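Local coordinates for uncharacterized protein (Porphyromonas gingivalis, PDB 1ZBS) that is of unknown function but probably acts as a sugar kinase that phosphorylates N-acetylglucosamine, at residues V212-L215 with V216-F220; E144-G147 with A148-G151; G176-S179 with A180-I183. All coordinates share one frame; numbering follows the deposited sequence.

Contact 1: residues V212-L215 with V216-F220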
loop_
_atom_site.group_PDB
_atom_site.type_symbol
_atom_site.label_atom_id
_atom_site.label_comp_id
_atom_site.label_asym_id
_atom_site.label_seq_id
_atom_site.Cartn_x
_atom_site.Cartn_y
_atom_site.Cartn_z
ATOM N N VAL A 212 18.685 8.460 1.543
ATOM C CA VAL A 212 17.751 8.829 0.482
ATOM C C VAL A 212 18.155 8.195 -0.844
ATOM O O VAL A 212 17.331 7.575 -1.517
ATOM C CB VAL A 212 17.696 10.372 0.312
ATOM C CG1 VAL A 212 16.787 10.752 -0.841
ATOM C CG2 VAL A 212 17.200 11.012 1.602
ATOM N N TYR A 213 19.427 8.355 -1.206
ATOM C CA TYR A 213 19.964 7.815 -2.451
ATOM C C TYR A 213 19.826 6.287 -2.545
ATOM O O TYR A 213 19.376 5.769 -3.564
ATOM C CB TYR A 213 21.441 8.225 -2.615
ATOM C CG TYR A 213 22.047 7.831 -3.950
ATOM C CD1 TYR A 213 22.463 6.521 -4.194
ATOM C CD2 TYR A 213 22.141 8.754 -4.993
ATOM C CE1 TYR A 213 22.953 6.137 -5.448
ATOM C CE2 TYR A 213 22.627 8.382 -6.250
ATOM C CZ TYR A 213 23.027 7.071 -6.471
ATOM O OH TYR A 213 23.470 6.690 -7.719
ATOM N N SER A 214 20.199 5.566 -1.495
ATOM C CA SER A 214 20.094 4.119 -1.542
ATOM C C SER A 214 18.624 3.695 -1.631
ATOM O O SER A 214 18.304 2.656 -2.211
ATOM C CB SER A 214 20.748 3.481 -0.318
ATOM O OG SER A 214 19.962 3.683 0.840
ATOM N N LEU A 215 17.729 4.499 -1.058
ATOM C CA LEU A 215 16.304 4.190 -1.115
ATOM C C LEU A 215 15.825 4.252 -2.571
ATOM O O LEU A 215 15.135 3.348 -3.046
ATOM C CB LEU A 215 15.503 5.165 -0.243
ATOM C CG LEU A 215 13.972 5.022 -0.248
ATOM C CD1 LEU A 215 13.392 5.510 1.093
ATOM C CD2 LEU A 215 13.387 5.819 -1.408
ATOM N N VAL A 216 16.201 5.311 -3.281
ATOM C CA VAL A 216 15.805 5.467 -4.680
ATOM C C VAL A 216 16.475 4.416 -5.558
ATOM O O VAL A 216 15.863 3.868 -6.476
ATOM C CB VAL A 216 16.162 6.873 -5.194
ATOM C CG1 VAL A 216 15.864 6.980 -6.683
ATOM C CG2 VAL A 216 15.345 7.911 -4.422
ATOM N N GLN A 217 17.737 4.143 -5.243
ATOM C CA GLN A 217 18.545 3.171 -5.956
ATOM C C GLN A 217 17.978 1.751 -5.850
ATOM O O GLN A 217 17.871 1.040 -6.851
ATOM C CB GLN A 217 19.970 3.216 -5.399
ATOM C CG GLN A 217 20.887 2.073 -5.803
ATOM C CD GLN A 217 22.239 2.152 -5.096
ATOM O OE1 GLN A 217 23.117 2.934 -5.477
ATOM N NE2 GLN A 217 22.399 1.352 -4.047
ATOM N N ASN A 218 17.609 1.342 -4.641
ATOM C CA ASN A 218 17.075 0.008 -4.439
ATOM C C ASN A 218 15.731 -0.178 -5.118
ATOM O O ASN A 218 15.405 -1.270 -5.590
ATOM C CB ASN A 218 16.946 -0.297 -2.949
ATOM C CG ASN A 218 18.279 -0.261 -2.245
ATOM O OD1 ASN A 218 19.320 -0.509 -2.858
ATOM N ND2 ASN A 218 18.261 0.037 -0.951
ATOM N N SER A 219 14.948 0.890 -5.181
ATOM C CA SER A 219 13.653 0.795 -5.817
ATOM C C SER A 219 13.810 0.652 -7.328
ATOM O O SER A 219 13.106 -0.142 -7.956
ATOM C CB SER A 219 12.805 2.019 -5.489
ATOM O OG SER A 219 11.453 1.762 -5.834
ATOM N N PHE A 220 14.731 1.417 -7.910
ATOM C CA PHE A 220 14.974 1.338 -9.348
ATOM C C PHE A 220 15.520 -0.047 -9.689
ATOM O O PHE A 220 15.156 -0.632 -10.707
ATOM C CB PHE A 220 15.982 2.402 -9.808
ATOM C CG PHE A 220 15.415 3.800 -9.888
ATOM C CD1 PHE A 220 14.060 4.045 -9.673
ATOM C CD2 PHE A 220 16.246 4.874 -10.200
ATOM C CE1 PHE A 220 13.545 5.340 -9.756
ATOM C CE2 PHE A 220 15.745 6.167 -10.285
ATOM C CZ PHE A 220 14.385 6.403 -10.066
#

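Contact 2: residues E144-G147 with A148-G151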
loop_
_atom_site.group_PDB
_atom_site.type_symbol
_atom_site.label_atom_id
_atom_site.label_comp_id
_atom_site.label_asym_id
_atom_site.label_seq_id
_atom_site.Cartn_x
_atom_site.Cartn_y
_atom_site.Cartn_z
ATOM N N GLU A 144 7.182 -0.690 -8.968
ATOM C CA GLU A 144 8.529 -0.411 -8.452
ATOM C C GLU A 144 9.189 0.832 -9.092
ATOM O O GLU A 144 8.993 1.118 -10.269
ATOM C CB GLU A 144 9.423 -1.643 -8.634
ATOM C CG GLU A 144 9.042 -2.827 -7.746
ATOM C CD GLU A 144 7.892 -3.651 -8.310
ATOM O OE1 GLU A 144 7.451 -4.592 -7.620
ATOM O OE2 GLU A 144 7.437 -3.371 -9.440
ATOM N N GLY A 145 9.954 1.579 -8.306
ATOM C CA GLY A 145 10.623 2.756 -8.838
ATOM C C GLY A 145 9.729 3.914 -9.250
ATOM O O GLY A 145 10.224 4.933 -9.724
ATOM N N SER A 146 8.422 3.758 -9.078
ATOM C CA SER A 146 7.462 4.803 -9.412
ATOM C C SER A 146 7.467 5.853 -8.303
ATOM O O SER A 146 7.871 5.565 -7.180
ATOM C CB SER A 146 6.055 4.217 -9.499
ATOM O OG SER A 146 5.644 3.822 -8.200
ATOM N N GLY A 147 6.990 7.053 -8.619
ATOM C CA GLY A 147 6.951 8.120 -7.640
ATOM C C GLY A 147 6.033 7.849 -6.463
ATOM O O GLY A 147 6.253 8.377 -5.376
ATOM N N ALA A 148 4.993 7.050 -6.663
ATOM C CA ALA A 148 4.105 6.741 -5.552
ATOM C C ALA A 148 4.839 5.794 -4.614
ATOM O O ALA A 148 4.751 5.927 -3.395
ATOM C CB ALA A 148 2.815 6.098 -6.047
ATOM N N VAL A 149 5.578 4.844 -5.173
ATOM C CA VAL A 149 6.288 3.914 -4.322
ATOM C C VAL A 149 7.461 4.577 -3.621
ATOM O O VAL A 149 7.673 4.353 -2.432
ATOM C CB VAL A 149 6.738 2.683 -5.103
ATOM C CG1 VAL A 149 7.615 1.796 -4.224
ATOM C CG2 VAL A 149 5.509 1.906 -5.548
ATOM N N LEU A 150 8.218 5.401 -4.340
ATOM C CA LEU A 150 9.335 6.115 -3.724
ATOM C C LEU A 150 8.768 6.897 -2.549
ATOM O O LEU A 150 9.340 6.922 -1.464
ATOM C CB LEU A 150 9.961 7.094 -4.716
ATOM C CG LEU A 150 10.678 6.491 -5.928
ATOM C CD1 LEU A 150 11.245 7.629 -6.798
ATOM C CD2 LEU A 150 11.787 5.563 -5.458
ATOM N N GLY A 151 7.622 7.526 -2.781
ATOM C CA GLY A 151 6.974 8.298 -1.737
ATOM C C GLY A 151 6.584 7.504 -0.496
ATOM O O GLY A 151 6.890 7.927 0.619
#

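Contact 3: residues G176-S179 with A180-I183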
loop_
_atom_site.group_PDB
_atom_site.type_symbol
_atom_site.label_atom_id
_atom_site.label_comp_id
_atom_site.label_asym_id
_atom_site.label_seq_id
_atom_site.Cartn_x
_atom_site.Cartn_y
_atom_site.Cartn_z
ATOM N N GLY A 176 3.583 21.158 5.730
ATOM C CA GLY A 176 2.587 21.384 6.763
ATOM C C GLY A 176 1.774 20.137 7.054
ATOM O O GLY A 176 0.546 20.165 7.095
ATOM N N LEU A 177 2.456 19.022 7.250
ATOM C CA LEU A 177 1.750 17.789 7.535
ATOM C C LEU A 177 2.169 17.226 8.877
ATOM O O LEU A 177 3.167 17.642 9.473
ATOM C CB LEU A 177 2.034 16.743 6.450
ATOM C CG LEU A 177 1.350 16.915 5.090
ATOM C CD1 LEU A 177 2.005 15.983 4.063
ATOM C CD2 LEU A 177 -0.137 16.621 5.228
ATOM N N THR A 178 1.374 16.282 9.349
ATOM C CA THR A 178 1.673 15.598 10.581
ATOM C C THR A 178 1.472 14.134 10.262
ATOM O O THR A 178 0.920 13.792 9.212
ATOM C CB THR A 178 0.735 16.000 11.722
ATOM O OG1 THR A 178 1.224 15.420 12.937
ATOM C CG2 THR A 178 -0.683 15.501 11.469
ATOM N N SER A 179 1.916 13.272 11.165
ATOM C CA SER A 179 1.775 11.847 10.950
ATOM C C SER A 179 0.304 11.497 10.733
ATOM O O SER A 179 -0.036 10.763 9.802
ATOM C CB SER A 179 2.343 11.078 12.144
ATOM O OG SER A 179 2.758 9.782 11.751
ATOM N N ALA A 180 -0.577 12.041 11.570
ATOM C CA ALA A 180 -1.997 11.744 11.434
ATOM C C ALA A 180 -2.573 12.212 10.086
ATOM O O ALA A 180 -3.413 11.519 9.503
ATOM C CB ALA A 180 -2.786 12.348 12.605
ATOM N N ASP A 181 -2.130 13.364 9.576
ATOM C CA ASP A 181 -2.640 13.829 8.272
ATOM C C ASP A 181 -2.199 12.856 7.166
ATOM O O ASP A 181 -2.966 12.556 6.245
ATOM C CB ASP A 181 -2.138 15.243 7.918
ATOM C CG ASP A 181 -2.613 16.305 8.896
ATOM O OD1 ASP A 181 -3.777 16.239 9.342
ATOM O OD2 ASP A 181 -1.819 17.223 9.208
ATOM N N ILE A 182 -0.964 12.371 7.259
ATOM C CA ILE A 182 -0.455 11.433 6.268
ATOM C C ILE A 182 -1.311 10.157 6.270
ATOM O O ILE A 182 -1.722 9.674 5.209
ATOM C CB ILE A 182 1.045 11.136 6.532
ATOM C CG1 ILE A 182 1.843 12.429 6.319
ATOM C CG2 ILE A 182 1.557 10.041 5.604
ATOM C CD1 ILE A 182 3.311 12.339 6.624
ATOM N N ILE A 183 -1.623 9.636 7.454
ATOM C CA ILE A 183 -2.454 8.436 7.558
ATOM C C ILE A 183 -3.822 8.689 6.932
ATOM O O ILE A 183 -4.336 7.866 6.169
ATOM C CB ILE A 183 -2.656 8.011 9.031
ATOM C CG1 ILE A 183 -1.325 7.569 9.625
ATOM C CG2 ILE A 183 -3.656 6.859 9.121
ATOM C CD1 ILE A 183 -0.670 6.452 8.860
HETATM O O HOH W 1 -0.099 13.226 14.377
#

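Contact 1: residues V212-L215 with V216-F220
Tyr213 and Gln217 meet one helical turn apart, the amide coming in at the edge of the phenol ring. Gln217 OE1 lies in the ring plane 3.2 Å from Tyr213 CE1, and the amide plane stands at 90° to the ring, so a carbonyl oxygen faces a ring C-H and there is no stacking. Both side chains leave the helix with CG anti to the backbone N; the extended glutamine chain then brings OE1 to the ring edge. Between the backbones of the same two residues, Gln217 N donates to Tyr213 O at 2.9 Å. This is the i to i+4 pairing of an alpha-helix, here helix 210-229, and it recurs from Val216 N to Val212 O and from Asn218 N to Ser214 O. The bond from Ser219 N to Leu215 O, at 3.3 Å, is the longest of the four. Around the helix the side chains divide by direction. Tyr213 rests on Val251 and Ser254 of helix 249-258, whereas Leu215 reaches Leu153 and Ser157 of helix 147-159. Leu215 CD2 approaches Val216 CG2 at 4.2 Å, an apolar contact between neighbours, and Val216 continues inward to Ile203 and Leu207. Asn218, on the exposed side, folds its amide back over the preceding turn: with CG beside its own backbone N (chi1 -62°), ND2 comes to 2.9 Å from Ser214 O, but at an angle too poor for a hydrogen bond.

Contact 2: residues E144-G147 with A148-G151
With chi1 at 68°, the hydroxyl of Ser146 is held between its own backbone N and carbonyl carbon, a rotation that turns OG forward to the backbone N of Val149. Val149 sets its CG2 beside its backbone N, the other methyl, CG1, being anti to that N, and CG2 therefore lies close to the same hydroxyl, 3.3 Å from Ser146 OG. The bond from Val149 N to Ser146 OG measures 3.2 Å with an N-H...O angle of 159°, a capping bond from Ser146, which stands at the N-cap position of helix 147-159. Its carbonyl starts the regular ladder: Leu150 N donates to Ser146 O at 2.9 Å. Leu150 CG, beside its own backbone N, passes over this carbonyl at 3.2 Å from Ser146 O, and CD1 reaches back to 4.1 Å from Gly145 O. Gly151 N to Gly147 O at 3.1 Å continues the ladder. Gly145 enters the cap with a positive phi, a backbone turn that glycine accommodates readily. Ahead of the cap, Glu144 is buried and pairs with Arg226 and with Lys160 of the second subunit. Ser146 OG also bonds to Asp143 O, a carbonyl that can only accept, so the hydroxyl donates to it while Ser146 OG accepts from Val149 N; one buried hydroxyl is thus both donor and acceptor, tying a first-turn N-H to the chain just ahead of the cap.

Contact 3: residues G176-S179 with A180-I183
This is a local helix-start contact at the protein surface, where the loop after helix 167-174 turns into helix 179-188. Gly176, with positive phi, is the C-prime residue of a Schellman motif that ends the first helix, and only a few residues separate the end of helix 167-174 from the start of helix 179-188. Thr178 occupies the N-cap position, yet its side chain makes no capping bond. The torsion explains this: OG1 stands anti to the backbone N (chi1 -172°), which turns the methyl CG2, rather than the hydroxyl, over the first turn. CG2 lies 3.1 Å from Asp181 OD2 and the two side chains cross at about a right angle. The hydroxyl acts at one remove, through a water that sits 2.9 Å from Thr178 OG1 and accepts from Ala180 N at 3.1 Å. In the reverse direction Asp181 folds back toward the linker, CG beside its own backbone N, and OD2 accepts a weak bond from Thr178 N at 3.3 Å with an angle of just 123°. A carboxylate in the first turn would probably interact favourably with the positive end of the helix dipole. Regular helical bonding begins with Ile182 N to Thr178 O, at 3.1 Å, and continues with Ile183 N to Ser179 O. Leu177 crosses the first turn obliquely, its CD2 3.6 Å from Asp181 CB and its CD1 4.2 Å from Ile182 CG1. Ile182 in turn packs on Ile155 and Leu159 of helix 147-159, and together with Ile183 meets Leu141 of the second subunit, while Ser179 touches Leu159 of its own chain and Leu137 of the second subunit.

Contact 2 is wholly buried, contact 1 partly so, and contact 3 lies at the surface, its centre 27 Å from that of the chain against 12 Å for contact 2. Contacts 1 and 2 touch directly: Ser219 OG is a probable hydrogen-bond partner of Gly145 N at 2.9 Å, joining helix 210-229 to the loop before helix 147-159. Contact 3 touches neither, staying about 8 Å from contact 2 at the nearest atoms, though its Ile182 packs on helix 147-159, the helix that contact 2 opens. Both helix starts have a hydroxyl residue at the N-cap: the buried one bonds directly, the exposed one through water. Contact 1 lies within the first half of helix 210-229 and relies on ordinary helical bonds.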